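Local atomic coordinates of prolyl 4-hydroxylase (Paramecium bursaria Chlorella virus 1, PDB entry 5C5T), a protein that probably hydroxylates proline residues of collagen-like chains, as a metal-dependent dioxygenase that binds 2-oxoglutarate as its co-substrate. Residues 164-175 with 206-217. Residues are numbered along the deposited sequence; the frame is centred on the assembly and turned at random.
Sequences PEEGGGGETDFP and LHAGLPVKSGEK. With ZN (zinc ion), chain D; AKG (2-oxoglutaric acid), chain C.
Thr172 and Lys217 meet at the distal carboxylate of 2-oxoglutarate, inside the double-stranded beta-helix core of the 2OG-Fe(II) oxygenase fold. Both donate to the same oxygen, O4: Thr172 OG1 and Lys217 NZ each lie 2.7 Å from it. A second, weak bond runs from the ammonium group to O3. The lysine chain is fully extended, with CG anti to the backbone N (chi1 170°), and passes alongside the Pro164 ring on its way to the pocket. Lys217 NZ also donates to Gly170 O at 2.9 Å, from above the carbonyl plane, so this backbone oxygen helps hold the ammonium group in place. Tyr160 OH is a further hydrogen-bond partner of Thr172 OG1.

At the other end of the co-substrate, His207 NE2 binds the zinc ion at 2.1 Å, with His138 and Asp140 as the other protein ligands; 2-oxoglutarate chelates the metal through O2 and O5. The imidazole is positioned by its ND1 bond to Thr205 O, while His207 CB rests 3.8 Å from Phe174 CD1.

Thr172 and His207 project from the antiparallel strands 172-174 and 207-209, whereas Lys217 reaches in from the start of strand 217-225. Asp173 and Ala208 form a hydrogen-bonded pair. Leu210 N continues the ladder with a nearly straight bond to Glu171 O (176° at the hydrogen). On the face opposite Thr172, Leu210 CD2 packs against Asp173 CB. Beyond the strands, the two loops stay joined through Gly170 N to Pro211 O and Lys213 N to Gly168 O. At the far tip, one water bridges Glu166 O and Ser214 OG, at 2.9 and 3.0 Å.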
loop_
_atom_site.group_PDB
_atom_site.type_symbol
_atom_site.label_atom_id
_atom_site.label_comp_id
_atom_site.label_asym_id
_atom_site.label_seq_id
_atom_site.Cartn_x
_atom_site.Cartn_y
_atom_site.Cartn_z
ATOM N N PRO A 164 5.324 -8.058 -12.266
ATOM C CA PRO A 164 4.962 -8.854 -13.453
ATOM C C PRO A 164 6.097 -8.907 -14.425
ATOM O O PRO A 164 7.026 -8.091 -14.356
ATOM C CB PRO A 164 3.780 -8.102 -14.043
ATOM C CG PRO A 164 3.149 -7.405 -12.889
ATOM C CD PRO A 164 4.315 -7.014 -12.007
ATOM N N GLU A 165 5.944 -9.802 -15.384
ATOM C CA GLU A 165 6.883 -9.929 -16.482
ATOM C C GLU A 165 6.830 -8.725 -17.444
ATOM O O GLU A 165 6.018 -7.801 -17.253
ATOM C CB GLU A 165 6.580 -11.258 -17.173
ATOM C CG GLU A 165 7.098 -12.452 -16.340
ATOM C CD GLU A 165 6.597 -13.818 -16.794
ATOM O OE1 GLU A 165 6.043 -13.931 -17.912
ATOM O OE2 GLU A 165 6.765 -14.792 -16.004
ATOM N N GLU A 166 7.707 -8.707 -18.459
ATOM C CA GLU A 166 7.707 -7.659 -19.454
ATOM C C GLU A 166 6.331 -7.648 -20.152
ATOM O O GLU A 166 5.836 -8.688 -20.574
ATOM C CB GLU A 166 8.839 -7.875 -20.475
ATOM C CG GLU A 166 9.228 -6.639 -21.224
ATOM C CD GLU A 166 10.116 -5.724 -20.390
ATOM O OE1 GLU A 166 10.728 -6.212 -19.403
ATOM O OE2 GLU A 166 10.207 -4.527 -20.721
ATOM N N GLY A 167 5.694 -6.482 -20.239
ATOM C CA GLY A 167 4.366 -6.410 -20.820
ATOM C C GLY A 167 3.310 -7.032 -19.914
ATOM O O GLY A 167 2.206 -7.400 -20.346
ATOM N N GLY A 168 3.631 -7.125 -18.626
ATOM C CA GLY A 168 2.808 -7.913 -17.722
ATOM C C GLY A 168 1.678 -7.213 -16.997
ATOM O O GLY A 168 1.023 -7.864 -16.183
ATOM N N GLY A 169 1.461 -5.940 -17.268
ATOM C CA GLY A 169 0.360 -5.219 -16.647
ATOM C C GLY A 169 0.604 -5.061 -15.159
ATOM O O GLY A 169 1.740 -4.851 -14.709
ATOM N N GLY A 170 -0.473 -5.151 -14.379
ATOM C CA GLY A 170 -0.382 -5.062 -12.932
ATOM C C GLY A 170 0.024 -3.692 -12.428
ATOM O O GLY A 170 0.549 -3.550 -11.344
ATOM N N GLU A 171 -0.234 -2.644 -13.201
ATOM C CA GLU A 171 0.059 -1.317 -12.682
ATOM C C GLU A 171 -0.863 -0.927 -11.505
ATOM O O GLU A 171 -1.982 -1.434 -11.414
ATOM C CB GLU A 171 -0.077 -0.294 -13.781
ATOM C CG GLU A 171 0.891 -0.517 -14.921
ATOM C CD GLU A 171 0.260 -1.226 -16.090
ATOM O OE1 GLU A 171 -0.674 -2.074 -15.914
ATOM O OE2 GLU A 171 0.717 -0.907 -17.219
ATOM N N THR A 172 -0.398 0.022 -10.698
ATOM C CA THR A 172 -1.255 0.679 -9.719
ATOM C C THR A 172 -1.781 1.935 -10.388
ATOM O O THR A 172 -0.993 2.780 -10.792
ATOM C CB THR A 172 -0.523 1.048 -8.432
ATOM O OG1 THR A 172 0.140 -0.104 -7.909
ATOM C CG2 THR A 172 -1.478 1.608 -7.373
ATOM N N ASP A 173 -3.105 2.032 -10.529
ATOM C CA ASP A 173 -3.740 3.096 -11.253
ATOM C C ASP A 173 -4.339 4.120 -10.272
ATOM O O ASP A 173 -5.024 3.741 -9.303
ATOM C CB ASP A 173 -4.823 2.516 -12.181
ATOM C CG ASP A 173 -5.399 3.530 -13.161
ATOM O OD1 ASP A 173 -4.744 4.549 -13.453
ATOM O OD2 ASP A 173 -6.528 3.330 -13.640
ATOM N N PHE A 174 -4.053 5.403 -10.501
ATOM C CA PHE A 174 -4.739 6.496 -9.815
ATOM C C PHE A 174 -5.478 7.274 -10.889
ATOM O O PHE A 174 -4.965 8.263 -11.432
ATOM C CB PHE A 174 -3.751 7.419 -9.049
ATOM C CG PHE A 174 -3.002 6.748 -7.907
ATOM C CD1 PHE A 174 -3.461 6.794 -6.616
ATOM C CD2 PHE A 174 -1.787 6.126 -8.140
ATOM C CE1 PHE A 174 -2.749 6.208 -5.592
ATOM C CE2 PHE A 174 -1.080 5.528 -7.113
ATOM C CZ PHE A 174 -1.577 5.578 -5.827
ATOM N N PRO A 175 -6.713 6.843 -11.236
ATOM C CA PRO A 175 -7.364 7.401 -12.428
ATOM C C PRO A 175 -7.679 8.886 -12.348
ATOM O O PRO A 175 -7.627 9.558 -13.379
ATOM C CB PRO A 175 -8.657 6.571 -12.555
ATOM C CG PRO A 175 -8.819 5.899 -11.272
ATOM C CD PRO A 175 -7.464 5.722 -10.646
ATOM N N LEU A 206 -8.487 7.649 -5.183
ATOM C CA LEU A 206 -9.123 6.470 -5.806
ATOM C C LEU A 206 -8.039 5.691 -6.556
ATOM O O LEU A 206 -7.285 6.251 -7.310
ATOM C CB LEU A 206 -10.236 6.903 -6.757
ATOM C CG LEU A 206 -11.017 5.848 -7.552
ATOM C CD1 LEU A 206 -11.909 5.103 -6.575
ATOM C CD2 LEU A 206 -11.837 6.521 -8.669
ATOM N N HIS A 207 -7.945 4.408 -6.292
ATOM C CA HIS A 207 -6.895 3.628 -6.975
ATOM C C HIS A 207 -7.319 2.180 -7.223
ATOM O O HIS A 207 -8.310 1.692 -6.646
ATOM C CB HIS A 207 -5.592 3.709 -6.138
ATOM C CG HIS A 207 -5.733 3.085 -4.789
ATOM N ND1 HIS A 207 -6.425 3.708 -3.770
ATOM C CD2 HIS A 207 -5.386 1.867 -4.317
ATOM C CE1 HIS A 207 -6.442 2.916 -2.708
ATOM N NE2 HIS A 207 -5.855 1.777 -3.031
ATOM N N ALA A 208 -6.547 1.505 -8.072
ATOM C CA ALA A 208 -6.809 0.123 -8.448
ATOM C C ALA A 208 -5.515 -0.599 -8.714
ATOM O O ALA A 208 -4.508 0.028 -9.034
ATOM C CB ALA A 208 -7.672 0.084 -9.687
ATOM N N GLY A 209 -5.525 -1.910 -8.544
ATOM C CA GLY A 209 -4.457 -2.725 -9.088
ATOM C C GLY A 209 -4.979 -3.321 -10.393
ATOM O O GLY A 209 -5.948 -4.064 -10.381
ATOM N N LEU A 210 -4.348 -2.986 -11.513
ATOM C CA LEU A 210 -4.812 -3.445 -12.815
ATOM C C LEU A 210 -4.503 -4.920 -13.057
ATOM O O LEU A 210 -3.657 -5.539 -12.401
ATOM C CB LEU A 210 -4.182 -2.574 -13.915
ATOM C CG LEU A 210 -4.501 -1.074 -13.867
ATOM C CD1 LEU A 210 -3.979 -0.383 -15.101
ATOM C CD2 LEU A 210 -6.000 -0.824 -13.725
ATOM N N PRO A 211 -5.209 -5.532 -14.008
ATOM C CA PRO A 211 -4.962 -6.975 -14.128
ATOM C C PRO A 211 -3.541 -7.366 -14.492
ATOM O O PRO A 211 -2.884 -6.670 -15.280
ATOM C CB PRO A 211 -5.936 -7.369 -15.238
ATOM C CG PRO A 211 -7.035 -6.355 -15.137
ATOM C CD PRO A 211 -6.326 -5.088 -14.860
ATOM N N VAL A 212 -3.077 -8.453 -13.884
ATOM C CA VAL A 212 -1.781 -9.026 -14.227
ATOM C C VAL A 212 -1.995 -9.864 -15.476
ATOM O O VAL A 212 -2.885 -10.708 -15.508
ATOM C CB VAL A 212 -1.214 -9.852 -13.100
ATOM C CG1 VAL A 212 0.034 -10.655 -13.560
ATOM C CG2 VAL A 212 -0.875 -8.926 -11.931
ATOM N N LYS A 213 -1.153 -9.648 -16.480
ATOM C CA LYS A 213 -1.258 -10.410 -17.728
ATOM C C LYS A 213 -0.273 -11.567 -17.758
ATOM O O LYS A 213 -0.562 -12.641 -18.314
ATOM C CB LYS A 213 -0.999 -9.512 -18.919
ATOM C CG LYS A 213 -1.995 -8.418 -19.086
ATOM C CD LYS A 213 -1.536 -7.553 -20.237
ATOM C CE LYS A 213 -2.108 -6.176 -20.206
ATOM N NZ LYS A 213 -1.721 -5.469 -21.462
ATOM N N SER A 214 0.893 -11.353 -17.172
ATOM C CA SER A 214 1.872 -12.415 -17.170
ATOM C C SER A 214 2.808 -12.309 -15.965
ATOM O O SER A 214 3.122 -11.224 -15.458
ATOM C CB SER A 214 2.669 -12.428 -18.472
ATOM O OG SER A 214 3.596 -11.381 -18.505
ATOM N N GLY A 215 3.193 -13.457 -15.453
ATOM C CA GLY A 215 4.039 -13.482 -14.279
ATOM C C GLY A 215 3.186 -13.399 -13.043
ATOM O O GLY A 215 2.087 -13.949 -13.020
ATOM N N GLU A 216 3.709 -12.721 -12.022
ATOM C CA GLU A 216 2.975 -12.517 -10.800
ATOM C C GLU A 216 3.342 -11.190 -10.173
ATOM O O GLU A 216 4.349 -10.544 -10.528
ATOM C CB GLU A 216 3.251 -13.670 -9.826
ATOM C CG GLU A 216 4.671 -13.651 -9.306
ATOM C CD GLU A 216 5.094 -14.967 -8.690
ATOM O OE1 GLU A 216 4.480 -15.397 -7.690
ATOM O OE2 GLU A 216 6.051 -15.573 -9.219
ATOM N N LYS A 217 2.459 -10.745 -9.286
ATOM C CA LYS A 217 2.646 -9.477 -8.593
ATOM C C LYS A 217 2.438 -9.735 -7.092
ATOM O O LYS A 217 1.414 -10.305 -6.705
ATOM C CB LYS A 217 1.667 -8.412 -9.107
ATOM C CG LYS A 217 1.595 -7.105 -8.312
ATOM C CD LYS A 217 0.591 -6.180 -8.995
ATOM C CE LYS A 217 0.362 -4.906 -8.207
ATOM N NZ LYS A 217 -0.729 -4.105 -8.803
HETATM ZN ZN ZN D . -6.264 -0.024 -2.028
HETATM C C1 AKG C . -4.781 -2.438 -1.852
HETATM O O1 AKG C . -4.368 -3.576 -1.472
HETATM O O2 AKG C . -5.572 -1.803 -1.105
HETATM C C2 AKG C . -4.425 -1.928 -3.221
HETATM O O5 AKG C . -5.060 -1.005 -3.654
HETATM C C3 AKG C . -3.292 -2.594 -4.019
HETATM C C4 AKG C . -3.010 -1.877 -5.315
HETATM C C5 AKG C . -2.193 -2.712 -6.267
HETATM O O3 AKG C . -2.217 -3.972 -6.188
HETATM O O4 AKG C . -1.469 -2.127 -7.129
HETATM O O HOH W 1 3.615 -10.394 -21.390
#